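Local coordinates for protein multicopper oxidase (Pseudomonas thermotolerans, PDB 6VOW) that probably oxidises phenolic and related substrates in the manner of a laccase, passing the electrons through bound copper ions to dioxygen, at residues Y376-Q387 against L416-L427. Residues are numbered along the deposited sequence; the frame is centred on the assembly and turned at random.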
ATOM      1  N   TYR A 376     -20.876  10.235  -0.237  1.00 60.52           N
ATOM      2  CA  TYR A 376     -21.182   9.275  -1.272  1.00 52.26           C
ATOM      3  C   TYR A 376     -20.952   7.890  -0.749  1.00 52.79           C
ATOM      4  O   TYR A 376     -20.127   7.676   0.159  1.00 61.04           O
ATOM      5  CB  TYR A 376     -20.314   9.522  -2.505  1.00 54.41           C
ATOM      6  CG  TYR A 376     -20.512  10.863  -3.127  1.00 51.92           C
ATOM      7  CD1 TYR A 376     -19.699  11.909  -2.787  1.00 55.89           C
ATOM      8  CD2 TYR A 376     -21.510  11.090  -4.063  1.00 57.95           C
ATOM      9  CE1 TYR A 376     -19.880  13.163  -3.328  1.00 60.66           C
ATOM     10  CE2 TYR A 376     -21.679  12.348  -4.637  1.00 52.03           C
ATOM     11  CZ  TYR A 376     -20.867  13.378  -4.228  1.00 52.08           C
ATOM     12  OH  TYR A 376     -20.974  14.619  -4.723  1.00 67.10           O
ATOM     13  N   ILE A 377     -21.723   6.954  -1.301  1.00 61.91           N
ATOM     14  CA  ILE A 377     -21.523   5.518  -1.102  1.00 61.58           C
ATOM     15  C   ILE A 377     -21.102   5.053  -2.465  1.00 51.67           C
ATOM     16  O   ILE A 377     -21.757   5.422  -3.439  1.00 58.94           O
ATOM     17  CB  ILE A 377     -22.821   4.700  -0.832  1.00 70.31           C
ATOM     18  CG1 ILE A 377     -23.759   5.341   0.192  1.00 66.65           C
ATOM     19  CG2 ILE A 377     -22.490   3.250  -0.476  1.00 63.69           C
ATOM     20  CD1 ILE A 377     -23.337   5.146   1.607  1.00 67.12           C
ATOM     21  N   PHE A 378     -20.035   4.253  -2.523  1.00 54.91           N
ATOM     22  CA  PHE A 378     -19.574   3.533  -3.695  1.00 59.72           C
ATOM     23  C   PHE A 378     -19.920   2.065  -3.474  1.00 63.19           C
ATOM     24  O   PHE A 378     -19.452   1.447  -2.498  1.00 57.38           O
ATOM     25  CB  PHE A 378     -18.062   3.665  -3.857  1.00 62.00           C
ATOM     26  CG  PHE A 378     -17.606   4.995  -4.376  1.00 62.40           C
ATOM     27  CD1 PHE A 378     -18.374   6.169  -4.284  1.00 64.84           C
ATOM     28  CD2 PHE A 378     -16.371   5.080  -4.968  1.00 53.56           C
ATOM     29  CE1 PHE A 378     -17.888   7.383  -4.782  1.00 55.76           C
ATOM     30  CE2 PHE A 378     -15.890   6.267  -5.450  1.00 53.26           C
ATOM     31  CZ  PHE A 378     -16.645   7.423  -5.375  1.00 57.22           C
ATOM     32  N   GLU A 379     -20.777   1.540  -4.352  1.00 57.51           N
ATOM     33  CA  GLU A 379     -20.999   0.130  -4.466  1.00 56.12           C
ATOM     34  C   GLU A 379     -19.929  -0.391  -5.392  1.00 54.84           C
ATOM     35  O   GLU A 379     -19.830   0.024  -6.551  1.00 62.51           O
ATOM     36  CB  GLU A 379     -22.367  -0.204  -5.045  1.00 62.70           C
ATOM     37  CG  GLU A 379     -22.714  -1.693  -4.829  1.00 81.35           C
ATOM     38  CD  GLU A 379     -24.004  -2.148  -5.516  1.00 98.76           C
ATOM     39  OE1 GLU A 379     -23.999  -2.235  -6.779  1.00 93.82           O
ATOM     40  OE2 GLU A 379     -25.009  -2.454  -4.802  1.00112.75           O
ATOM     41  N   LEU A 380     -19.125  -1.297  -4.894  1.00 55.98           N
ATOM     42  CA  LEU A 380     -18.022  -1.863  -5.668  1.00 50.01           C
ATOM     43  C   LEU A 380     -18.441  -3.261  -6.069  1.00 53.27           C
ATOM     44  O   LEU A 380     -18.559  -4.080  -5.200  1.00 52.51           O
ATOM     45  CB  LEU A 380     -16.769  -1.928  -4.784  1.00 50.10           C
ATOM     46  CG  LEU A 380     -16.319  -0.616  -4.150  1.00 46.98           C
ATOM     47  CD1 LEU A 380     -15.029  -0.854  -3.433  1.00 44.62           C
ATOM     48  CD2 LEU A 380     -16.055   0.403  -5.207  1.00 49.85           C
ATOM     49  N   ARG A 381     -18.725  -3.495  -7.365  1.00 59.63           N
ATOM     50  CA  ARG A 381     -19.197  -4.804  -7.921  1.00 53.46           C
ATOM     51  C   ARG A 381     -18.067  -5.470  -8.742  1.00 49.37           C
ATOM     52  O   ARG A 381     -17.689  -4.975  -9.798  1.00 50.34           O
ATOM     53  CB  ARG A 381     -20.444  -4.649  -8.856  1.00 52.36           C
ATOM     54  CG  ARG A 381     -21.593  -3.875  -8.219  1.00 65.10           C
ATOM     55  CD  ARG A 381     -22.616  -3.433  -9.249  1.00 72.01           C
ATOM     56  NE  ARG A 381     -23.218  -4.610  -9.860  1.00 72.71           N
ATOM     57  CZ  ARG A 381     -23.776  -4.646 -11.053  1.00 72.65           C
ATOM     58  NH1 ARG A 381     -23.862  -3.554 -11.815  1.00 80.86           N
ATOM     59  NH2 ARG A 381     -24.261  -5.795 -11.491  1.00 76.55           N
ATOM     60  N   ASN A 382     -17.523  -6.584  -8.261  1.00 53.78           N
ATOM     61  CA  ASN A 382     -16.518  -7.349  -9.041  1.00 53.23           C
ATOM     62  C   ASN A 382     -17.353  -8.337  -9.842  1.00 69.07           C
ATOM     63  O   ASN A 382     -17.901  -9.323  -9.291  1.00 67.10           O
ATOM     64  CB  ASN A 382     -15.567  -8.054  -8.096  1.00 54.00           C
ATOM     65  CG  ASN A 382     -14.313  -8.648  -8.768  1.00 52.05           C
ATOM     66  OD1 ASN A 382     -14.125  -8.592  -9.968  1.00 55.45           O
ATOM     67  ND2 ASN A 382     -13.442  -9.244  -7.947  1.00 49.00           N
ATOM     68  N   LEU A 383     -17.485  -8.054 -11.140  1.00 76.87           N
ATOM     69  CA  LEU A 383     -18.140  -8.963 -12.076  1.00 72.35           C
ATOM     70  C   LEU A 383     -17.125  -9.918 -12.703  1.00 81.09           C
ATOM     71  O   LEU A 383     -17.071 -10.071 -13.932  1.00 98.42           O
ATOM     72  CB  LEU A 383     -18.871  -8.176 -13.153  1.00 69.02           C
ATOM     73  CG  LEU A 383     -19.769  -7.034 -12.674  1.00 72.47           C
ATOM     74  CD1 LEU A 383     -20.446  -6.420 -13.897  1.00 74.08           C
ATOM     75  CD2 LEU A 383     -20.788  -7.485 -11.641  1.00 71.04           C
ATOM     76  N   ALA A 384     -16.329 -10.573 -11.853  1.00 65.72           N
ATOM     77  CA  ALA A 384     -15.363 -11.577 -12.303  1.00 52.44           C
ATOM     78  C   ALA A 384     -14.943 -12.532 -11.187  1.00 63.61           C
ATOM     79  O   ALA A 384     -15.287 -12.357  -9.998  1.00 72.10           O
ATOM     80  CB  ALA A 384     -14.148 -10.941 -12.949  1.00 48.17           C
ATOM     81  N   GLN A 385     -14.193 -13.548 -11.603  1.00 71.60           N
ATOM     82  CA  GLN A 385     -13.645 -14.544 -10.708  1.00 66.63           C
ATOM     83  C   GLN A 385     -12.215 -14.186 -10.314  1.00 63.55           C
ATOM     84  O   GLN A 385     -11.410 -15.052  -9.950  1.00 55.62           O
ATOM     85  CB  GLN A 385     -13.747 -15.944 -11.349  1.00 71.98           C
ATOM     86  CG  GLN A 385     -15.057 -16.685 -11.063  1.00 74.59           C
ATOM     87  CD  GLN A 385     -15.601 -16.484  -9.632  1.00 75.75           C
ATOM     88  OE1 GLN A 385     -15.384 -17.302  -8.704  1.00 62.92           O
ATOM     89  NE2 GLN A 385     -16.291 -15.362  -9.441  1.00 81.79           N
ATOM     90  N   TYR A 386     -11.933 -12.884 -10.299  1.00 64.78           N
ATOM     91  CA  TYR A 386     -10.596 -12.397 -10.044  1.00 57.95           C
ATOM     92  C   TYR A 386     -10.622 -11.302  -8.987  1.00 58.86           C
ATOM     93  O   TYR A 386     -11.469 -10.416  -9.050  1.00 48.16           O
ATOM     94  CB  TYR A 386     -10.032 -11.978 -11.371  1.00 48.43           C
ATOM     95  CG  TYR A 386      -9.779 -13.234 -12.190  1.00 59.08           C
ATOM     96  CD1 TYR A 386      -8.807 -14.141 -11.783  1.00 67.34           C
ATOM     97  CD2 TYR A 386     -10.557 -13.556 -13.298  1.00 61.26           C
ATOM     98  CE1 TYR A 386      -8.593 -15.325 -12.463  1.00 62.56           C
ATOM     99  CE2 TYR A 386     -10.348 -14.732 -13.991  1.00 66.69           C
ATOM    100  CZ  TYR A 386      -9.352 -15.597 -13.577  1.00 70.99           C
ATOM    101  OH  TYR A 386      -9.052 -16.756 -14.204  1.00 95.48           O
ATOM    102  N   GLN A 387      -9.789 -11.421  -7.957  1.00 52.45           N
ATOM    103  CA  GLN A 387      -9.866 -10.381  -6.891  1.00 57.71           C
ATOM    104  C   GLN A 387      -9.173  -9.116  -7.311  1.00 48.09           C
ATOM    105  O   GLN A 387      -8.208  -9.168  -8.083  1.00 47.85           O
ATOM    106  CB  GLN A 387      -9.386 -10.850  -5.529  1.00 59.79           C
ATOM    107  CG  GLN A 387      -7.917 -11.165  -5.334  1.00 64.73           C
ATOM    108  CD  GLN A 387      -7.740 -11.988  -4.068  1.00 65.77           C
ATOM    109  OE1 GLN A 387      -8.223 -11.625  -2.966  1.00 60.98           O
ATOM    110  NE2 GLN A 387      -7.118 -13.159  -4.231  1.00 95.83           N
ATOM    111  N   LEU A 416      -9.902  -4.980  -0.797  1.00 46.88           N
ATOM    112  CA  LEU A 416      -9.599  -6.178  -1.601  1.00 47.93           C
ATOM    113  C   LEU A 416     -10.937  -6.852  -2.009  1.00 46.94           C
ATOM    114  O   LEU A 416     -11.629  -7.569  -1.220  1.00 50.76           O
ATOM    115  CB  LEU A 416      -8.625  -7.115  -0.816  1.00 44.23           C
ATOM    116  CG  LEU A 416      -8.083  -8.360  -1.485  1.00 43.02           C
ATOM    117  CD1 LEU A 416      -7.326  -8.092  -2.773  1.00 46.58           C
ATOM    118  CD2 LEU A 416      -7.213  -9.107  -0.507  1.00 44.13           C
ATOM    119  N   LEU A 417     -11.292  -6.572  -3.246  1.00 45.32           N
ATOM    120  CA  LEU A 417     -12.586  -6.898  -3.778  1.00 44.87           C
ATOM    121  C   LEU A 417     -12.583  -8.289  -4.332  1.00 45.27           C
ATOM    122  O   LEU A 417     -11.991  -8.548  -5.402  1.00 49.85           O
ATOM    123  CB  LEU A 417     -12.940  -5.922  -4.863  1.00 47.36           C
ATOM    124  CG  LEU A 417     -14.411  -5.954  -5.248  1.00 46.05           C
ATOM    125  CD1 LEU A 417     -15.298  -5.634  -4.081  1.00 45.93           C
ATOM    126  CD2 LEU A 417     -14.597  -4.915  -6.385  1.00 50.97           C
ATOM    127  N   GLY A 418     -13.229  -9.191  -3.600  1.00 38.69           N
ATOM    128  CA  GLY A 418     -13.134 -10.607  -3.903  1.00 43.06           C
ATOM    129  C   GLY A 418     -13.861 -10.910  -5.174  1.00 53.35           C
ATOM    130  O   GLY A 418     -14.497 -10.033  -5.785  1.00 48.04           O
ATOM    131  N   LYS A 419     -13.677 -12.175  -5.549  1.00 68.84           N
ATOM    132  CA  LYS A 419     -14.264 -12.812  -6.695  1.00 59.50           C
ATOM    133  C   LYS A 419     -15.741 -12.684  -6.552  1.00 53.94           C
ATOM    134  O   LYS A 419     -16.288 -13.058  -5.518  1.00 59.45           O
ATOM    135  CB  LYS A 419     -13.942 -14.285  -6.657  1.00 60.96           C
ATOM    136  CG  LYS A 419     -12.461 -14.691  -6.714  1.00 63.96           C
ATOM    137  CD  LYS A 419     -12.414 -16.221  -6.816  1.00 62.18           C
ATOM    138  CE  LYS A 419     -11.045 -16.873  -6.784  1.00 67.39           C
ATOM    139  NZ  LYS A 419     -10.109 -16.195  -7.727  1.00 70.82           N
ATOM    140  N   ASN A 420     -16.385 -12.154  -7.586  1.00 66.72           N
ATOM    141  CA  ASN A 420     -17.825 -11.906  -7.587  1.00 63.91           C
ATOM    142  C   ASN A 420     -18.341 -11.187  -6.366  1.00 64.36           C
ATOM    143  O   ASN A 420     -19.472 -11.362  -5.997  1.00 65.63           O
ATOM    144  CB  ASN A 420     -18.582 -13.216  -7.749  1.00 66.01           C
ATOM    145  CG  ASN A 420     -18.692 -13.667  -9.185  1.00 79.93           C
ATOM    146  OD1 ASN A 420     -18.166 -13.044 -10.134  1.00 79.80           O
ATOM    147  ND2 ASN A 420     -19.362 -14.806  -9.357  1.00 85.50           N
ATOM    148  N   GLU A 421     -17.524 -10.384  -5.717  1.00 65.82           N
ATOM    149  CA  GLU A 421     -17.988  -9.728  -4.516  1.00 58.14           C
ATOM    150  C   GLU A 421     -18.674  -8.382  -4.868  1.00 60.05           C
ATOM    151  O   GLU A 421     -18.214  -7.626  -5.738  1.00 55.99           O
ATOM    152  CB  GLU A 421     -16.820  -9.543  -3.543  1.00 67.63           C
ATOM    153  CG  GLU A 421     -17.168  -8.772  -2.284  1.00 58.04           C
ATOM    154  CD  GLU A 421     -16.016  -8.593  -1.296  1.00 65.72           C
ATOM    155  OE1 GLU A 421     -14.820  -9.041  -1.502  1.00 54.12           O
ATOM    156  OE2 GLU A 421     -16.356  -7.975  -0.252  1.00 71.25           O
ATOM    157  N   THR A 422     -19.777  -8.069  -4.179  1.00 62.06           N
ATOM    158  CA  THR A 422     -20.297  -6.681  -4.184  1.00 66.06           C
ATOM    159  C   THR A 422     -20.115  -6.057  -2.803  1.00 68.16           C
ATOM    160  O   THR A 422     -20.840  -6.428  -1.875  1.00 61.39           O
ATOM    161  CB  THR A 422     -21.773  -6.559  -4.565  1.00 62.36           C
ATOM    162  OG1 THR A 422     -21.931  -6.847  -5.964  1.00 64.21           O
ATOM    163  CG2 THR A 422     -22.290  -5.134  -4.277  1.00 62.29           C
ATOM    164  N   ALA A 423     -19.184  -5.092  -2.696  1.00 65.94           N
ATOM    165  CA  ALA A 423     -18.943  -4.340  -1.442  1.00 63.22           C
ATOM    166  C   ALA A 423     -19.408  -2.840  -1.492  1.00 61.74           C
ATOM    167  O   ALA A 423     -19.437  -2.150  -2.542  1.00 54.75           O
ATOM    168  CB  ALA A 423     -17.488  -4.493  -1.008  1.00 59.70           C
ATOM    169  N   ARG A 424     -19.848  -2.362  -0.343  1.00 43.19           N
ATOM    170  CA  ARG A 424     -20.318  -1.012  -0.241  1.00 46.94           C
ATOM    171  C   ARG A 424     -19.332  -0.270   0.650  1.00 45.70           C
ATOM    172  O   ARG A 424     -18.859  -0.770   1.679  1.00 43.81           O
ATOM    173  CB  ARG A 424     -21.736  -1.018   0.293  1.00 53.70           C
ATOM    174  CG  ARG A 424     -22.728  -1.517  -0.740  1.00 62.20           C
ATOM    175  CD  ARG A 424     -24.095  -1.792  -0.177  1.00 69.73           C
ATOM    176  NE  ARG A 424     -24.759  -0.571   0.256  1.00 74.82           N
ATOM    177  CZ  ARG A 424     -24.920  -0.181   1.522  1.00 73.58           C
ATOM    178  NH1 ARG A 424     -24.451  -0.898   2.546  1.00 81.54           N
ATOM    179  NH2 ARG A 424     -25.574   0.954   1.775  1.00 63.87           N
ATOM    180  N   VAL A 425     -18.999   0.911   0.178  1.00 50.71           N
ATOM    181  CA  VAL A 425     -17.892   1.687   0.659  1.00 49.75           C
ATOM    182  C   VAL A 425     -18.393   3.149   0.656  1.00 51.10           C
ATOM    183  O   VAL A 425     -19.116   3.556  -0.256  1.00 50.54           O
ATOM    184  CB  VAL A 425     -16.703   1.397  -0.300  1.00 56.57           C
ATOM    185  CG1 VAL A 425     -15.927   2.618  -0.686  1.00 57.04           C
ATOM    186  CG2 VAL A 425     -15.760   0.401   0.298  1.00 50.36           C
ATOM    187  N   ALA A 426     -18.011   3.932   1.662  1.00 42.06           N
ATOM    188  CA  ALA A 426     -18.481   5.291   1.811  1.00 47.39           C
ATOM    189  C   ALA A 426     -17.373   6.296   2.171  1.00 48.56           C
ATOM    190  O   ALA A 426     -16.450   5.994   2.913  1.00 47.06           O
ATOM    191  CB  ALA A 426     -19.566   5.295   2.873  1.00 47.25           C
ATOM    192  N   LEU A 427     -17.510   7.500   1.625  1.00 51.23           N
ATOM    193  CA  LEU A 427     -16.513   8.528   1.712  1.00 46.83           C
ATOM    194  C   LEU A 427     -17.148   9.866   1.788  1.00 54.10           C
ATOM    195  O   LEU A 427     -18.291  10.035   1.363  1.00 53.75           O
ATOM    196  CB  LEU A 427     -15.651   8.518   0.458  1.00 46.31           C
ATOM    197  CG  LEU A 427     -16.368   8.623  -0.891  1.00 53.63           C
ATOM    198  CD1 LEU A 427     -16.112   9.960  -1.470  1.00 69.76           C
ATOM    199  CD2 LEU A 427     -15.915   7.585  -1.934  1.00 67.02           C
TER
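At chi1 -168° the amide of Asn382 swings away from its own backbone N and into the loop around Gly418, while Leu427, its CG wedged between its own N and carbonyl carbon (chi1 54°), lays CD2 over the ring of Phe378. That methyl sits above the ring centre, 3.5 Å from the centroid, a CH-pi contact over the face. Between these two points strands 376-382 and 422-427 run antiparallel. Tyr376 with Leu427, Phe378 with Val425 and Leu380 with Ala423 are hydrogen-bonded pairs, each closed by two backbone bonds, and Asn382 N continues the ladder to Glu421 O at 2.8 Å. On the side of Phe378, Leu380 CD1 meets Val425 CG2 and Leu380 CB touches Leu417 CD2, each at 4.0 Å. Facing the other way, Thr422 CG2 packs on Glu379 CG (3.5 Å) and OG1 lies beside the stem of Arg381.

Asn382 ND2 gives a nearly straight bond to Tyr386 O, in its own amide plane, a second to Gly418 O (2.5 Å), arriving above that carbonyl's plane, and a weak third to Leu417 O; Glu421 N reaches Gly418 O from the opposite face, within the type II turn 418-421. An alanine in place of Asn382 would remove these side-chain bonds and is likely to let the loop after strand 376-382 drift from this turn. Farther along, Asn420 N binds Ala384 O at 2.7 Å, and Lys419 NZ bends back to Gln385 O at 2.8 Å.

The loop leads into strand 388-392, whose His388, a copper ligand, touches the Asn382 side chain. In this cupredoxin-type domain strand 323-329 flanks 376-382, with Phe327 against Phe378, and strand 397-402 borders 422-427, while Leu427 packs across onto strand 388-392 of the second sheet, where Leu417, on edge strand 414-417, touches Ile390.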